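Local coordinates for putative branched-chain amino acid ABC transporter (Chromobacterium violaceum, PDB 4PYR), which binds glutathione and is probably a periplasmic-binding-protein-like lipoprotein of the LppC family, possibly acting as an enzyme regulator, at residues G130-A133 against L134-R137. Sequence-based numbering, arbitrary orientation.
Sequences GGDA and LSQR. With GSH (glutathione), chain B.
D132 OD2 is held by two donors, the backbone N-H of S135 and a water, and so gives a worked example of helix N-capping. D132 is the N-cap of helix 133-150, which follows strand 125-129 in a domain of the periplasmic-binding-protein type. D132 OD2 takes S135 N at 2.9 Å from well above the carboxylate plane, in the capping bond proper. The other oxygen, D132 OD1, accepts from S135 OG at 2.7 Å on the syn side, close to that plane. With chi1 at 56°, D132 CG sits between its own backbone N and carbonyl carbon, which turns both oxygens toward S135. The water that donates to D132 OD2 accepts from L134 N, so a second amide of the opening turn is satisfied through solvent. The hydroxyl of S135, itself buried, is also hydrogen-bonded to Q204 NE2, which helps to fix its rotation.

Regular helical bonding starts at once, Q136 N reaching D132 O at 3.0 Å and R137 N reaching A133 O. Q136 bends at chi2 to carry its amide alongside the loop, Q136 CD lying 3.3 Å from G130 O, and another water ties Q136 NE2 to G131 O. The helix start also projects R137 into the glutathione pocket. R137 NH2 forms a salt bridge with E107 on helix 106-119, which probably steadies the guanidinium. The carboxylate carbon C1 of glutathione lies over one face of the R137 guanidinium, 3.6 Å above the plane. Both terminal nitrogens converge on the ligand's amide oxygen OE1: the bond from R137 NH1 is weak, whereas R137 NH2 approaches OE1 to 2.7 Å with an N-H...O angle of 145°.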
loop_
_atom_site.group_PDB
_atom_site.type_symbol
_atom_site.label_atom_id
_atom_site.label_comp_id
_atom_site.label_asym_id
_atom_site.label_seq_id
_atom_site.Cartn_x
_atom_site.Cartn_y
_atom_site.Cartn_z
ATOM N N GLY A 130 -2.496 -12.701 -14.627
ATOM C CA GLY A 130 -3.928 -13.000 -14.701
ATOM C C GLY A 130 -4.655 -11.980 -15.585
ATOM O O GLY A 130 -4.050 -11.021 -16.124
ATOM N N GLY A 131 -5.957 -12.141 -15.668
ATOM C CA GLY A 131 -6.795 -11.336 -16.527
ATOM C C GLY A 131 -7.612 -10.266 -15.824
ATOM O O GLY A 131 -8.316 -9.494 -16.481
ATOM N N ASP A 132 -7.551 -10.213 -14.501
ATOM C CA ASP A 132 -8.324 -9.241 -13.748
ATOM C C ASP A 132 -7.520 -7.942 -13.749
ATOM O O ASP A 132 -6.306 -7.960 -13.979
ATOM C CB ASP A 132 -8.558 -9.715 -12.311
ATOM C CG ASP A 132 -7.278 -10.010 -11.598
ATOM O OD1 ASP A 132 -6.714 -11.071 -11.896
ATOM O OD2 ASP A 132 -6.774 -9.170 -10.838
ATOM N N ALA A 133 -8.186 -6.838 -13.449
ATOM C CA ALA A 133 -7.549 -5.526 -13.601
ATOM C C ALA A 133 -6.344 -5.347 -12.671
ATOM O O ALA A 133 -5.320 -4.756 -13.067
ATOM C CB ALA A 133 -8.565 -4.427 -13.380
ATOM N N LEU A 134 -6.422 -5.849 -11.442
ATOM C CA LEU A 134 -5.294 -5.654 -10.496
ATOM C C LEU A 134 -4.099 -6.421 -11.020
ATOM O O LEU A 134 -2.985 -5.922 -11.038
ATOM C CB LEU A 134 -5.628 -6.154 -9.048
ATOM C CG LEU A 134 -4.404 -6.411 -8.125
ATOM C CD1 LEU A 134 -3.707 -5.094 -7.907
ATOM C CD2 LEU A 134 -4.746 -7.014 -6.772
ATOM N N SER A 135 -4.316 -7.680 -11.439
ATOM C CA SER A 135 -3.201 -8.475 -11.880
ATOM C C SER A 135 -2.536 -7.801 -13.080
ATOM O O SER A 135 -1.332 -7.852 -13.222
ATOM C CB SER A 135 -3.686 -9.837 -12.312
ATOM O OG SER A 135 -4.138 -10.552 -11.181
ATOM N N GLN A 136 -3.345 -7.243 -13.960
ATOM C CA GLN A 136 -2.761 -6.662 -15.190
ATOM C C GLN A 136 -1.981 -5.421 -14.867
ATOM O O GLN A 136 -0.955 -5.239 -15.446
ATOM C CB GLN A 136 -3.839 -6.362 -16.226
ATOM C CG GLN A 136 -4.585 -7.589 -16.685
ATOM C CD GLN A 136 -4.017 -8.225 -17.907
ATOM O OE1 GLN A 136 -2.782 -8.324 -18.059
ATOM N NE2 GLN A 136 -4.918 -8.723 -18.792
ATOM N N ARG A 137 -2.418 -4.661 -13.870
ATOM C CA ARG A 137 -1.652 -3.481 -13.401
ATOM C C ARG A 137 -0.336 -3.893 -12.785
ATOM O O ARG A 137 0.699 -3.276 -13.027
ATOM C CB ARG A 137 -2.452 -2.704 -12.381
ATOM C CG ARG A 137 -3.517 -1.830 -13.023
ATOM C CD ARG A 137 -4.415 -1.100 -12.008
ATOM N NE ARG A 137 -3.624 -0.297 -11.088
ATOM C CZ ARG A 137 -4.100 0.368 -10.034
ATOM N NH1 ARG A 137 -5.396 0.339 -9.722
ATOM N NH2 ARG A 137 -3.258 1.060 -9.281
HETATM N N1 GSH B . -3.989 5.328 -10.454
HETATM C CA1 GSH B . -4.634 4.032 -10.461
HETATM C C1 GSH B . -4.699 3.435 -11.852
HETATM O O11 GSH B . -3.650 3.288 -12.537
HETATM O O12 GSH B . -5.813 3.053 -12.282
HETATM C CB1 GSH B . -6.045 4.133 -9.869
HETATM C CG1 GSH B . -6.082 4.717 -8.458
HETATM C CD1 GSH B . -5.374 3.820 -7.489
HETATM O OE1 GSH B . -4.744 2.862 -7.915
HETATM N N2 GSH B . -5.516 4.165 -6.190
HETATM C CA2 GSH B . -4.933 3.454 -5.044
HETATM C C2 GSH B . -6.018 2.739 -4.296
HETATM O O2 GSH B . -6.891 2.381 -5.094
HETATM C CB2 GSH B . -4.192 4.441 -4.162
HETATM S SG2 GSH B . -3.678 5.857 -5.121
HETATM N N3 GSH B . -6.081 2.500 -2.933
HETATM C CA3 GSH B . -5.085 2.690 -1.836
HETATM C C3 GSH B . -5.586 3.350 -0.548
HETATM O O31 GSH B . -5.070 3.048 0.575
HETATM O O32 GSH B . -6.511 4.183 -0.630
HETATM O O HOH W 1 -7.690 -8.744 -19.127
HETATM O O HOH W 2 -8.807 -6.847 -9.901
#